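Local coordinates for protein lipase (Acinetobacter baumannii, PDB 4OPM) that probably hydrolyses the ester bonds of lipids, as a putative triacylglycerol lipase of the alpha/beta hydrolase fold, at residues A[137-142]-A[290-295]; A[166-171]-A[198-203]; A[44-49]-A[112-117]; A[173-178]-A[191-196]. One frame throughout, in Å; residues are numbered along the deposited sequence. Where two conformers were deposited one is given.

Interaction 1 of 4, residues A[137-142]-A[290-295]; sequences TKSLFL and PFLLKV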
loop_
_atom_site.group_PDB
_atom_site.type_symbol
_atom_site.label_atom_id
_atom_site.label_comp_id
_atom_site.label_asym_id
_atom_site.label_seq_id
_atom_site.Cartn_x
_atom_site.Cartn_y
_atom_site.Cartn_z
ATOM N N THR A 137 16.600 4.980 1.460
ATOM C CA THR A 137 15.516 4.599 2.370
ATOM C C THR A 137 15.840 5.061 3.808
ATOM O O THR A 137 16.758 4.534 4.440
ATOM C CB THR A 137 15.280 3.068 2.269
ATOM O OG1 THR A 137 15.130 2.691 0.884
ATOM C CG2 THR A 137 14.074 2.601 3.102
ATOM N N LYS A 138 15.072 6.031 4.320
ATOM C CA LYS A 138 15.268 6.592 5.665
ATOM C C LYS A 138 14.578 5.742 6.729
ATOM O O LYS A 138 15.062 5.663 7.854
ATOM C CB LYS A 138 14.743 8.033 5.721
ATOM C CG LYS A 138 15.297 8.855 6.882
ATOM C CD LYS A 138 14.879 10.305 6.755
ATOM C CE LYS A 138 15.726 11.216 7.595
ATOM N NZ LYS A 138 15.463 12.645 7.273
ATOM N N SER A 139 13.421 5.163 6.388
ATOM C CA SER A 139 12.650 4.327 7.313
ATOM C C SER A 139 11.659 3.513 6.529
ATOM O O SER A 139 11.346 3.843 5.379
ATOM C CB SER A 139 11.921 5.180 8.361
ATOM O OG SER A 139 10.758 5.795 7.826
ATOM N N LEU A 140 11.147 2.465 7.173
ATOM C CA LEU A 140 10.173 1.568 6.572
ATOM C C LEU A 140 8.979 1.375 7.513
ATOM O O LEU A 140 9.167 1.146 8.707
ATOM C CB LEU A 140 10.881 0.234 6.301
ATOM C CG LEU A 140 10.369 -0.667 5.181
ATOM C CD1 LEU A 140 10.502 0.011 3.798
ATOM C CD2 LEU A 140 11.170 -1.960 5.155
ATOM N N PHE A 141 7.759 1.473 6.977
ATOM C CA PHE A 141 6.561 1.255 7.773
ATOM C C PHE A 141 5.766 0.187 7.051
ATOM O O PHE A 141 5.326 0.398 5.922
ATOM C CB PHE A 141 5.760 2.547 7.999
ATOM C CG PHE A 141 4.461 2.407 8.770
ATOM C CD1 PHE A 141 4.308 1.422 9.748
ATOM C CD2 PHE A 141 3.408 3.294 8.557
ATOM C CE1 PHE A 141 3.113 1.306 10.468
ATOM C CE2 PHE A 141 2.227 3.196 9.294
ATOM C CZ PHE A 141 2.084 2.209 10.248
ATOM N N LEU A 142 5.673 -0.993 7.660
ATOM C CA LEU A 142 5.005 -2.130 7.051
ATOM C C LEU A 142 3.656 -2.359 7.698
ATOM O O LEU A 142 3.579 -2.687 8.878
ATOM C CB LEU A 142 5.879 -3.388 7.158
ATOM C CG LEU A 142 7.286 -3.303 6.513
ATOM C CD1 LEU A 142 8.127 -4.545 6.834
ATOM C CD2 LEU A 142 7.195 -3.089 4.991
ATOM N N PRO A 290 4.968 9.316 16.176
ATOM C CA PRO A 290 6.136 9.265 17.088
ATOM C C PRO A 290 7.334 8.514 16.481
ATOM O O PRO A 290 8.475 8.898 16.730
ATOM C CB PRO A 290 5.592 8.533 18.322
ATOM C CG PRO A 290 4.116 8.708 18.246
ATOM C CD PRO A 290 3.792 8.670 16.795
ATOM N N PHE A 291 7.073 7.489 15.642
ATOM C CA PHE A 291 8.116 6.719 14.952
ATOM C C PHE A 291 8.895 7.646 14.006
ATOM O O PHE A 291 10.124 7.690 14.079
ATOM C CB PHE A 291 7.515 5.522 14.191
ATOM C CG PHE A 291 8.503 4.790 13.307
ATOM C CD1 PHE A 291 9.470 3.944 13.858
ATOM C CD2 PHE A 291 8.492 4.970 11.927
ATOM C CE1 PHE A 291 10.382 3.262 13.040
ATOM C CE2 PHE A 291 9.407 4.298 11.110
ATOM C CZ PHE A 291 10.347 3.448 11.670
ATOM N N LEU A 292 8.182 8.400 13.151
ATOM C CA LEU A 292 8.794 9.351 12.212
ATOM C C LEU A 292 9.594 10.417 12.969
ATOM O O LEU A 292 10.721 10.722 12.563
ATOM C CB LEU A 292 7.723 10.007 11.331
ATOM C CG LEU A 292 7.027 9.111 10.297
ATOM C CD1 LEU A 292 5.818 9.844 9.684
ATOM C CD2 LEU A 292 7.999 8.715 9.167
ATOM N N LEU A 293 9.048 10.938 14.103
ATOM C CA LEU A 293 9.760 11.947 14.896
ATOM C C LEU A 293 11.080 11.376 15.447
ATOM O O LEU A 293 12.108 12.055 15.404
ATOM C CB LEU A 293 8.872 12.462 16.034
ATOM C CG LEU A 293 9.256 13.814 16.640
ATOM C CD1 LEU A 293 9.102 14.948 15.616
ATOM C CD2 LEU A 293 8.400 14.111 17.854
ATOM N N LYS A 294 11.051 10.123 15.934
ATOM C CA LYS A 294 12.218 9.435 16.478
ATOM C C LYS A 294 13.298 9.244 15.396
ATOM O O LYS A 294 14.476 9.513 15.661
ATOM C CB LYS A 294 11.799 8.088 17.077
ATOM C CG LYS A 294 12.900 7.439 17.906
ATOM C CD LYS A 294 12.399 6.230 18.683
ATOM C CE LYS A 294 12.557 4.956 17.899
ATOM N NZ LYS A 294 12.562 3.754 18.774
ATOM N N VAL A 295 12.898 8.792 14.187
ATOM C CA VAL A 295 13.828 8.580 13.067
ATOM C C VAL A 295 14.461 9.926 12.661
ATOM O O VAL A 295 15.667 9.987 12.428
ATOM C CB VAL A 295 13.147 7.883 11.855
ATOM C CG1 VAL A 295 14.077 7.823 10.633
ATOM C CG2 VAL A 295 12.658 6.486 12.234
#

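Interaction 2 of 4, residues A[166-171]-A[198-203]; sequences LLVSKK and KLMINQ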
loop_
_atom_site.group_PDB
_atom_site.type_symbol
_atom_site.label_atom_id
_atom_site.label_comp_id
_atom_site.label_asym_id
_atom_site.label_seq_id
_atom_site.Cartn_x
_atom_site.Cartn_y
_atom_site.Cartn_z
ATOM N N LEU A 166 -10.376 -13.226 -4.676
ATOM C CA LEU A 166 -10.453 -11.860 -4.159
ATOM C C LEU A 166 -10.572 -10.811 -5.281
ATOM O O LEU A 166 -10.704 -9.613 -4.988
ATOM C CB LEU A 166 -9.221 -11.569 -3.277
ATOM C CG LEU A 166 -9.022 -12.486 -2.053
ATOM C CD1 LEU A 166 -7.788 -12.088 -1.283
ATOM C CD2 LEU A 166 -10.249 -12.501 -1.147
ATOM N N LEU A 167 -10.533 -11.260 -6.549
ATOM C CA LEU A 167 -10.664 -10.394 -7.726
ATOM C C LEU A 167 -12.071 -9.825 -7.832
ATOM O O LEU A 167 -13.042 -10.568 -7.662
ATOM C CB LEU A 167 -10.352 -11.200 -8.994
ATOM C CG LEU A 167 -8.951 -11.117 -9.572
ATOM C CD1 LEU A 167 -7.866 -11.417 -8.543
ATOM C CD2 LEU A 167 -8.821 -12.042 -10.746
ATOM N N VAL A 168 -12.193 -8.525 -8.121
ATOM C CA VAL A 168 -13.496 -7.873 -8.295
ATOM C C VAL A 168 -13.746 -7.778 -9.811
ATOM O O VAL A 168 -13.157 -6.906 -10.466
ATOM C CB VAL A 168 -13.577 -6.495 -7.581
ATOM C CG1 VAL A 168 -14.945 -5.844 -7.800
ATOM C CG2 VAL A 168 -13.278 -6.628 -6.080
ATOM N N SER A 169 -14.563 -8.690 -10.364
ATOM C CA SER A 169 -14.835 -8.778 -11.801
ATOM C C SER A 169 -16.316 -8.600 -12.138
ATOM O O SER A 169 -16.658 -8.365 -13.306
ATOM C CB SER A 169 -14.372 -10.136 -12.330
ATOM O OG SER A 169 -13.103 -10.511 -11.819
ATOM N N LYS A 170 -17.201 -8.773 -11.147
ATOM C CA LYS A 170 -18.644 -8.668 -11.381
ATOM C C LYS A 170 -19.333 -8.057 -10.161
ATOM O O LYS A 170 -18.746 -8.052 -9.079
ATOM C CB LYS A 170 -19.241 -10.057 -11.728
ATOM C CG LYS A 170 -19.160 -11.084 -10.600
ATOM C CD LYS A 170 -19.615 -12.469 -11.040
ATOM C CE LYS A 170 -19.766 -13.417 -9.869
ATOM N NZ LYS A 170 -18.459 -13.755 -9.237
ATOM N N LYS A 171 -20.574 -7.560 -10.334
ATOM C CA LYS A 171 -21.360 -6.963 -9.246
ATOM C C LYS A 171 -21.497 -7.953 -8.083
ATOM O O LYS A 171 -21.736 -9.148 -8.301
ATOM C CB LYS A 171 -22.744 -6.509 -9.740
ATOM C CG LYS A 171 -22.718 -5.210 -10.537
ATOM C CD LYS A 171 -24.107 -4.825 -11.033
ATOM C CE LYS A 171 -24.060 -3.674 -12.010
ATOM N NZ LYS A 171 -25.347 -3.510 -12.739
ATOM N N LYS A 198 -17.345 -0.676 -9.545
ATOM C CA LYS A 198 -17.286 -0.493 -10.999
ATOM C C LYS A 198 -15.865 -0.130 -11.467
ATOM O O LYS A 198 -15.407 -0.702 -12.449
ATOM C CB LYS A 198 -18.302 0.568 -11.462
ATOM C CG LYS A 198 -18.375 0.776 -12.982
ATOM C CD LYS A 198 -18.685 -0.511 -13.762
ATOM C CE LYS A 198 -19.059 -0.244 -15.200
ATOM N NZ LYS A 198 -17.933 0.329 -15.991
ATOM N N LEU A 199 -15.153 0.746 -10.729
ATOM C CA LEU A 199 -13.771 1.138 -11.061
ATOM C C LEU A 199 -12.835 -0.064 -10.968
ATOM O O LEU A 199 -11.978 -0.254 -11.830
ATOM C CB LEU A 199 -13.273 2.271 -10.148
ATOM C CG LEU A 199 -14.004 3.625 -10.292
ATOM C CD1 LEU A 199 -13.618 4.576 -9.165
ATOM C CD2 LEU A 199 -13.729 4.260 -11.636
HETATM N N MSE A 200 -13.043 -0.903 -9.943
HETATM C CA MSE A 200 -12.234 -2.108 -9.769
HETATM C C MSE A 200 -12.507 -3.132 -10.891
HETATM O O MSE A 200 -11.551 -3.704 -11.436
HETATM C CB MSE A 200 -12.496 -2.695 -8.393
HETATM C CG MSE A 200 -12.079 -1.763 -7.267
HETATM SE SE MSE A 200 -12.457 -2.560 -5.569
HETATM C CE MSE A 200 -10.870 -3.758 -5.474
ATOM N N ILE A 201 -13.801 -3.295 -11.297
ATOM C CA ILE A 201 -14.189 -4.194 -12.393
ATOM C C ILE A 201 -13.483 -3.739 -13.692
ATOM O O ILE A 201 -13.009 -4.582 -14.467
ATOM C CB ILE A 201 -15.740 -4.282 -12.560
ATOM C CG1 ILE A 201 -16.393 -5.038 -11.370
ATOM C CG2 ILE A 201 -16.138 -4.943 -13.909
ATOM C CD1 ILE A 201 -17.926 -4.923 -11.282
ATOM N N ASN A 202 -13.387 -2.410 -13.911
ATOM C CA ASN A 202 -12.733 -1.854 -15.105
ATOM C C ASN A 202 -11.223 -2.152 -15.127
ATOM O O ASN A 202 -10.654 -2.291 -16.208
ATOM C CB ASN A 202 -12.971 -0.349 -15.209
ATOM C CG ASN A 202 -14.400 0.039 -15.535
ATOM O OD1 ASN A 202 -15.205 -0.763 -16.019
ATOM N ND2 ASN A 202 -14.746 1.292 -15.283
ATOM N N GLN A 203 -10.592 -2.274 -13.945
ATOM C CA GLN A 203 -9.158 -2.580 -13.827
ATOM C C GLN A 203 -8.876 -4.097 -13.782
ATOM O O GLN A 203 -7.708 -4.481 -13.855
ATOM C CB GLN A 203 -8.564 -1.933 -12.552
ATOM C CG GLN A 203 -8.637 -0.395 -12.464
ATOM C CD GLN A 203 -7.877 0.349 -13.543
ATOM O OE1 GLN A 203 -6.719 0.055 -13.858
ATOM N NE2 GLN A 203 -8.507 1.365 -14.109
#

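Interaction 3 of 4, residues A[44-49]-A[112-117]; sequences KPTLLL and GPIHIA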
loop_
_atom_site.group_PDB
_atom_site.type_symbol
_atom_site.label_atom_id
_atom_site.label_comp_id
_atom_site.label_asym_id
_atom_site.label_seq_id
_atom_site.Cartn_x
_atom_site.Cartn_y
_atom_site.Cartn_z
ATOM N N LYS A 44 9.659 19.899 4.155
ATOM C CA LYS A 44 9.437 18.860 5.153
ATOM C C LYS A 44 9.975 17.505 4.688
ATOM O O LYS A 44 10.138 17.297 3.483
ATOM C CB LYS A 44 7.932 18.772 5.489
ATOM C CG LYS A 44 7.321 20.090 5.983
ATOM C CD LYS A 44 7.741 20.454 7.392
ATOM C CE LYS A 44 6.935 21.623 7.902
ATOM N NZ LYS A 44 7.502 22.134 9.173
ATOM N N PRO A 45 10.250 16.553 5.622
ATOM C CA PRO A 45 10.770 15.236 5.187
ATOM C C PRO A 45 9.781 14.505 4.273
ATOM O O PRO A 45 8.562 14.560 4.493
ATOM C CB PRO A 45 10.982 14.481 6.508
ATOM C CG PRO A 45 11.029 15.543 7.563
ATOM C CD PRO A 45 10.076 16.598 7.087
ATOM N N THR A 46 10.311 13.865 3.221
ATOM C CA THR A 46 9.499 13.165 2.234
ATOM C C THR A 46 9.015 11.814 2.748
ATOM O O THR A 46 9.791 11.048 3.330
ATOM C CB THR A 46 10.271 12.997 0.918
ATOM O OG1 THR A 46 10.656 14.289 0.458
ATOM C CG2 THR A 46 9.450 12.301 -0.170
ATOM N N LEU A 47 7.718 11.543 2.490
ATOM C CA LEU A 47 7.046 10.267 2.816
ATOM C C LEU A 47 6.431 9.693 1.561
ATOM O O LEU A 47 5.598 10.344 0.920
ATOM C CB LEU A 47 5.936 10.320 3.909
ATOM C CG LEU A 47 6.057 11.127 5.190
ATOM C CD1 LEU A 47 4.793 10.974 6.021
ATOM C CD2 LEU A 47 7.224 10.700 6.019
ATOM N N LEU A 48 6.827 8.463 1.211
ATOM C CA LEU A 48 6.280 7.763 0.051
ATOM C C LEU A 48 5.336 6.676 0.558
ATOM O O LEU A 48 5.776 5.796 1.304
ATOM C CB LEU A 48 7.405 7.179 -0.832
ATOM C CG LEU A 48 6.975 6.354 -2.061
ATOM C CD1 LEU A 48 6.277 7.225 -3.103
ATOM C CD2 LEU A 48 8.180 5.626 -2.680
ATOM N N LEU A 49 4.044 6.753 0.173
ATOM C CA LEU A 49 3.020 5.801 0.624
ATOM C C LEU A 49 2.608 4.922 -0.521
ATOM O O LEU A 49 2.191 5.436 -1.564
ATOM C CB LEU A 49 1.792 6.517 1.237
ATOM C CG LEU A 49 2.069 7.586 2.286
ATOM C CD1 LEU A 49 0.773 8.216 2.773
ATOM C CD2 LEU A 49 2.835 7.012 3.454
ATOM N N GLY A 112 17.685 12.316 -1.645
ATOM C CA GLY A 112 18.101 11.836 -0.329
ATOM C C GLY A 112 17.285 10.677 0.220
ATOM O O GLY A 112 16.494 10.070 -0.516
ATOM N N PRO A 113 17.466 10.321 1.518
ATOM C CA PRO A 113 16.707 9.194 2.072
ATOM C C PRO A 113 15.260 9.610 2.320
ATOM O O PRO A 113 14.995 10.702 2.832
ATOM C CB PRO A 113 17.456 8.854 3.371
ATOM C CG PRO A 113 18.680 9.714 3.379
ATOM C CD PRO A 113 18.366 10.896 2.533
ATOM N N ILE A 114 14.322 8.744 1.923
ATOM C CA ILE A 114 12.910 9.045 2.105
ATOM C C ILE A 114 12.249 7.986 2.988
ATOM O O ILE A 114 12.665 6.826 3.007
ATOM C CB ILE A 114 12.154 9.243 0.757
ATOM C CG1 ILE A 114 11.986 7.922 -0.038
ATOM C CG2 ILE A 114 12.790 10.378 -0.082
ATOM C CD1 ILE A 114 11.040 8.002 -1.254
ATOM N N HIS A 115 11.239 8.422 3.752
ATOM C CA HIS A 115 10.464 7.537 4.609
ATOM C C HIS A 115 9.515 6.774 3.697
ATOM O O HIS A 115 8.868 7.391 2.846
ATOM C CB HIS A 115 9.683 8.340 5.638
ATOM C CG HIS A 115 10.525 9.090 6.615
ATOM N ND1 HIS A 115 11.133 8.452 7.675
ATOM C CD2 HIS A 115 10.750 10.423 6.711
ATOM C CE1 HIS A 115 11.741 9.405 8.366
ATOM N NE2 HIS A 115 11.524 10.612 7.829
ATOM N N ILE A 116 9.446 5.452 3.829
ATOM C CA ILE A 116 8.574 4.669 2.956
ATOM C C ILE A 116 7.584 3.851 3.774
ATOM O O ILE A 116 7.955 3.264 4.779
ATOM C CB ILE A 116 9.396 3.776 1.979
ATOM C CG1 ILE A 116 10.378 4.642 1.140
ATOM C CG2 ILE A 116 8.466 2.989 1.054
ATOM C CD1 ILE A 116 11.517 3.918 0.598
ATOM N N ALA A 117 6.316 3.822 3.330
ATOM C CA ALA A 117 5.266 3.033 3.978
ATOM C C ALA A 117 4.573 2.203 2.926
ATOM O O ALA A 117 4.336 2.678 1.815
ATOM C CB ALA A 117 4.267 3.922 4.703
HETATM O O HOH W 1 12.526 11.886 4.133
#

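Interaction 4 of 4, residues A[173-178]-A[191-196]; sequences DFNYLL and EFLQAQ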
loop_
_atom_site.group_PDB
_atom_site.type_symbol
_atom_site.label_atom_id
_atom_site.label_comp_id
_atom_site.label_asym_id
_atom_site.label_seq_id
_atom_site.Cartn_x
_atom_site.Cartn_y
_atom_site.Cartn_z
ATOM N N ASP A 173 -18.959 -8.690 -6.067
ATOM C CA ASP A 173 -17.606 -9.123 -5.690
ATOM C C ASP A 173 -16.941 -8.193 -4.668
ATOM O O ASP A 173 -16.167 -8.678 -3.845
ATOM C CB ASP A 173 -16.689 -9.251 -6.904
ATOM C CG ASP A 173 -16.938 -10.457 -7.799
ATOM O OD1 ASP A 173 -17.822 -11.291 -7.460
ATOM O OD2 ASP A 173 -16.255 -10.567 -8.835
ATOM N N PHE A 174 -17.215 -6.874 -4.723
ATOM C CA PHE A 174 -16.581 -5.934 -3.796
ATOM C C PHE A 174 -17.016 -6.216 -2.355
ATOM O O PHE A 174 -16.158 -6.218 -1.473
ATOM C CB PHE A 174 -16.843 -4.479 -4.190
ATOM C CG PHE A 174 -16.021 -3.441 -3.455
ATOM C CD1 PHE A 174 -14.725 -3.725 -3.027
ATOM C CD2 PHE A 174 -16.516 -2.158 -3.252
ATOM C CE1 PHE A 174 -13.964 -2.759 -2.356
ATOM C CE2 PHE A 174 -15.756 -1.193 -2.581
ATOM C CZ PHE A 174 -14.488 -1.500 -2.139
ATOM N N ASN A 175 -18.312 -6.521 -2.129
ATOM C CA ASN A 175 -18.804 -6.882 -0.798
ATOM C C ASN A 175 -18.088 -8.132 -0.271
ATOM O O ASN A 175 -17.716 -8.171 0.908
ATOM C CB ASN A 175 -20.316 -7.094 -0.791
ATOM C CG ASN A 175 -21.075 -5.839 -0.421
ATOM O OD1 ASN A 175 -21.938 -5.372 -1.166
ATOM N ND2 ASN A 175 -20.764 -5.252 0.735
ATOM N N TYR A 176 -17.852 -9.129 -1.154
ATOM C CA TYR A 176 -17.131 -10.348 -0.773
ATOM C C TYR A 176 -15.696 -9.998 -0.339
ATOM O O TYR A 176 -15.226 -10.460 0.710
ATOM C CB TYR A 176 -17.111 -11.375 -1.930
ATOM C CG TYR A 176 -16.359 -12.633 -1.552
ATOM C CD1 TYR A 176 -16.950 -13.609 -0.753
ATOM C CD2 TYR A 176 -15.021 -12.803 -1.908
ATOM C CE1 TYR A 176 -16.242 -14.740 -0.350
ATOM C CE2 TYR A 176 -14.305 -13.937 -1.517
ATOM C CZ TYR A 176 -14.920 -14.898 -0.731
ATOM O OH TYR A 176 -14.228 -16.011 -0.328
ATOM N N LEU A 177 -15.007 -9.178 -1.149
ATOM C CA LEU A 177 -13.634 -8.752 -0.859
ATOM C C LEU A 177 -13.546 -8.046 0.495
ATOM O O LEU A 177 -12.666 -8.382 1.292
ATOM C CB LEU A 177 -13.085 -7.832 -1.966
ATOM C CG LEU A 177 -11.663 -7.293 -1.743
ATOM C CD1 LEU A 177 -10.636 -8.421 -1.767
ATOM C CD2 LEU A 177 -11.311 -6.235 -2.768
ATOM N N LEU A 178 -14.467 -7.104 0.765
ATOM C CA LEU A 178 -14.471 -6.352 2.031
ATOM C C LEU A 178 -14.610 -7.284 3.232
ATOM O O LEU A 178 -13.973 -7.039 4.263
ATOM C CB LEU A 178 -15.585 -5.300 2.068
ATOM C CG LEU A 178 -15.524 -4.199 1.003
ATOM C CD1 LEU A 178 -16.807 -3.395 0.980
ATOM C CD2 LEU A 178 -14.376 -3.280 1.233
ATOM N N GLU A 191 -24.164 3.384 -2.452
ATOM C CA GLU A 191 -23.965 4.086 -3.724
ATOM C C GLU A 191 -22.445 4.276 -3.998
ATOM O O GLU A 191 -21.994 4.104 -5.137
ATOM C CB GLU A 191 -24.745 5.415 -3.707
ATOM C CG GLU A 191 -26.246 5.246 -3.423
ATOM C CD GLU A 191 -26.730 4.897 -2.011
ATOM O OE1 GLU A 191 -25.950 5.038 -1.037
ATOM O OE2 GLU A 191 -27.912 4.498 -1.878
ATOM N N PHE A 192 -21.654 4.559 -2.944
ATOM C CA PHE A 192 -20.195 4.705 -3.042
ATOM C C PHE A 192 -19.541 3.347 -3.282
ATOM O O PHE A 192 -18.592 3.261 -4.057
ATOM C CB PHE A 192 -19.602 5.336 -1.769
ATOM C CG PHE A 192 -19.821 6.815 -1.508
ATOM C CD1 PHE A 192 -20.906 7.490 -2.064
ATOM C CD2 PHE A 192 -18.991 7.509 -0.633
ATOM C CE1 PHE A 192 -21.119 8.845 -1.789
ATOM C CE2 PHE A 192 -19.229 8.854 -0.333
ATOM C CZ PHE A 192 -20.280 9.513 -0.919
ATOM N N LEU A 193 -20.028 2.294 -2.587
ATOM C CA LEU A 193 -19.540 0.919 -2.728
ATOM C C LEU A 193 -19.683 0.482 -4.203
ATOM O O LEU A 193 -18.731 -0.039 -4.786
ATOM C CB LEU A 193 -20.347 -0.013 -1.794
ATOM C CG LEU A 193 -19.810 -1.431 -1.593
ATOM C CD1 LEU A 193 -20.104 -1.915 -0.182
ATOM C CD2 LEU A 193 -20.394 -2.414 -2.622
ATOM N N GLN A 194 -20.864 0.723 -4.792
ATOM C CA GLN A 194 -21.177 0.352 -6.180
ATOM C C GLN A 194 -20.296 1.110 -7.182
ATOM O O GLN A 194 -19.836 0.507 -8.154
ATOM C CB GLN A 194 -22.663 0.583 -6.472
ATOM C CG GLN A 194 -23.531 -0.502 -5.823
ATOM C CD GLN A 194 -24.996 -0.171 -5.701
ATOM O OE1 GLN A 194 -25.520 0.752 -6.333
ATOM N NE2 GLN A 194 -25.696 -0.937 -4.883
ATOM N N ALA A 195 -20.028 2.414 -6.922
ATOM C CA ALA A 195 -19.161 3.238 -7.769
ATOM C C ALA A 195 -17.715 2.739 -7.690
ATOM O O ALA A 195 -17.074 2.589 -8.731
ATOM C CB ALA A 195 -19.241 4.694 -7.344
ATOM N N GLN A 196 -17.219 2.435 -6.470
ATOM C CA GLN A 196 -15.858 1.916 -6.297
ATOM C C GLN A 196 -15.723 0.539 -6.960
ATOM O O GLN A 196 -14.732 0.287 -7.656
ATOM C CB GLN A 196 -15.463 1.849 -4.805
ATOM C CG GLN A 196 -14.000 1.409 -4.560
ATOM C CD GLN A 196 -12.981 2.218 -5.331
ATOM O OE1 GLN A 196 -12.971 3.452 -5.289
ATOM N NE2 GLN A 196 -12.094 1.535 -6.046
#

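Interaction 1 of 4, residues A[137-142]-A[290-295]
The phenyl ring of F291 reaches strand 139-142 with its far end: CE2 lies 3.8 Å from S139 CB, and CZ lies 3.9 Å from the carbonyl oxygen L140 O, both partners approaching the ring obliquely. One face of the same ring carries a methyl of its own helix, V295 CG2, which sits 3.8 Å above the plane and is offset toward the rim. CG of F291 lies anti to its backbone N (chi1 172°), which directs the ring toward the strand. V295, one turn further on, also points at the strand, and its other methyl, CG1, rests 3.7 Å from K138 O. These segments join the central sheet of the alpha/beta hydrolase fold to the long C-terminal helix 281-298 packed against it. Helix and strand run nearly antiparallel (165°), with axes 10.2 Å apart, and no hydrogen bond links them. The K138 and V295 side chains run alongside each other, pointing opposite ways, with K138 CG 4.1 Å from V295 CG1; beyond CG the lysine chain is extended, and NZ forms a salt bridge with E296, further along the same helix. S139 turns its CB toward the helix, and its OG passes 4.2 Å from L292 CD2. That buried hydroxyl is satisfied by a hydrogen bond with H115 ND1 on the adjacent strand.

Interaction 2 of 4, residues A[166-171]-A[198-203]
The irregular backbone of 166-171 runs past helix 198-203 closely enough for I201 CA to stand 3.5 Å from V168 O in a CA-H...O contact, with an angle of 150° at the hydrogen. Both segments belong to the mainly helical insertion between strands 137-143 and 237-242, the place where alpha/beta hydrolases commonly carry their cap. V168 is the buried member of this surface contact and sends its two methyls to different partners. CG1, anti to the backbone N (chi1 179°), meets I201 CG1 at 3.9 Å, the two side chains crossing at about a right angle. CG2 meets M200 CE at 3.8 Å. M200 is a selenomethionine whose bend at chi3 (80°) swings that methyl over to the valine, and its side chain also touches F174 and L177 of helix 173-181. Beyond V168, the I201 side chain lies on the main chain of the loop: CG2 is 3.5 Å from S169 O, and CD1 is 3.6 Å from K170 C. S169 and K170 turn their CB atoms away from the helix; K170 NZ forms a salt bridge with D173, and S169 OG is hydrogen-bonded to a bound polyether that probably came from the crystallisation liquor. On the exposed helix surface, K198 NZ donates to N202 OD1 at 2.9 Å, lying in the carbonyl plane on a lone pair.

Interaction 3 of 4, residues A[44-49]-A[112-117]
Strands 46-49 and 114-117 lie side by side and parallel, and L48 bonds to the neighbouring strand through both its N-H and its C=O: L48 N donates to H115 O (2.8 Å), and L48 O accepts from A117 N (2.9 Å). A third bond, from H115 N to T46 O at 3.0 Å, is more bent (155° at the hydrogen), and its donor stands off the carbonyl plane of T46. T46 O takes a second donor, a water that also donates to P113 O and so bridges the strands where they begin. On one sheet face L47 CD2 presses against H115 CB at 3.4 Å, and L49 CD2 touches A117 CB at 3.6 Å. On the other face the first torsion of I114 (chi1 70°) tucks CG1 in over its own main chain and brings CD1 to 3.8 Å from L48 CB, while its CG2 meets T46 CB at 3.8 Å. The imidazole of H115 has P45 CB at its edge, near the ring plane. Both of its nitrogens are hydrogen-bonded, NE2 to E296, which fixes the rotation of the ring between the sheet and helix 281-298. Strand 72-76 flanks 46-50 on its other side. These are parallel central strands of the alpha/beta hydrolase sheet, and 114-119 runs into a GxSxG sequence that is probably the nucleophile elbow.

Interaction 4 of 4, residues A[173-178]-A[191-196]
F174 and L193 bring the two helices together, the phenylalanine ring lying alongside the turn of helix 191-196 that contains L193 and Q196. With its CG anti to the backbone N (chi1 -169°), F174 points its ring across so that CD2 comes 3.4 Å from L193 O, which sits at the ring edge near its plane. The same CD2 is 3.8 Å from L193 CG. Q196 arrives obliquely and uses its aliphatic part: its chain bends at the second torsion, and CG lies 3.7 Å from F174 CE2. One face of the ring carries L178 CG of its own helix, offset toward the rim. L193 also holds CG anti to its N, which sends the branch across to N175; its second torsion (146°) is off the usual staggered values. The end of L193 rests against both N175 and L178: CD1 touches N175 ND2 at 3.5 Å and L178 CD1 at 3.8 Å, whereas CD2 leans toward N175 OD1 (3.6 Å). The asparagine amide therefore meets methyl groups here, and no hydrogen bond joins the segments. The helix axes cross at 102° and lie 10.1 Å apart. Just beyond the contact, E197 accepts a hydrogen bond from F174 N at the start of helix 173-181, and Q196 and A195 pack on F9 of helix 9-19.

How the interactions relate
Following the chain, interaction 3 comes first: it closes the loop from 44-49 to 112-117 and pairs two neighbouring strands of the sheet before any other contact opens. Interaction 1 opens at 137-142 and closes only at 290-295, binding the next strand to the C-terminal helix. It touches interaction 3 because strands 137-143 and 114-119 are neighbours in the sheet, and their centres are about 9 Å apart. Inside its long loop the helical insertion holds the other two contacts concentrically: 166-171 with 198-203 encloses 173-178 with 191-196. Interactions 2 and 4 meet through M200, F174 and L177 and share helix 190-220, on the opposite side of the chain's centre from the sheet pair. No loops cross.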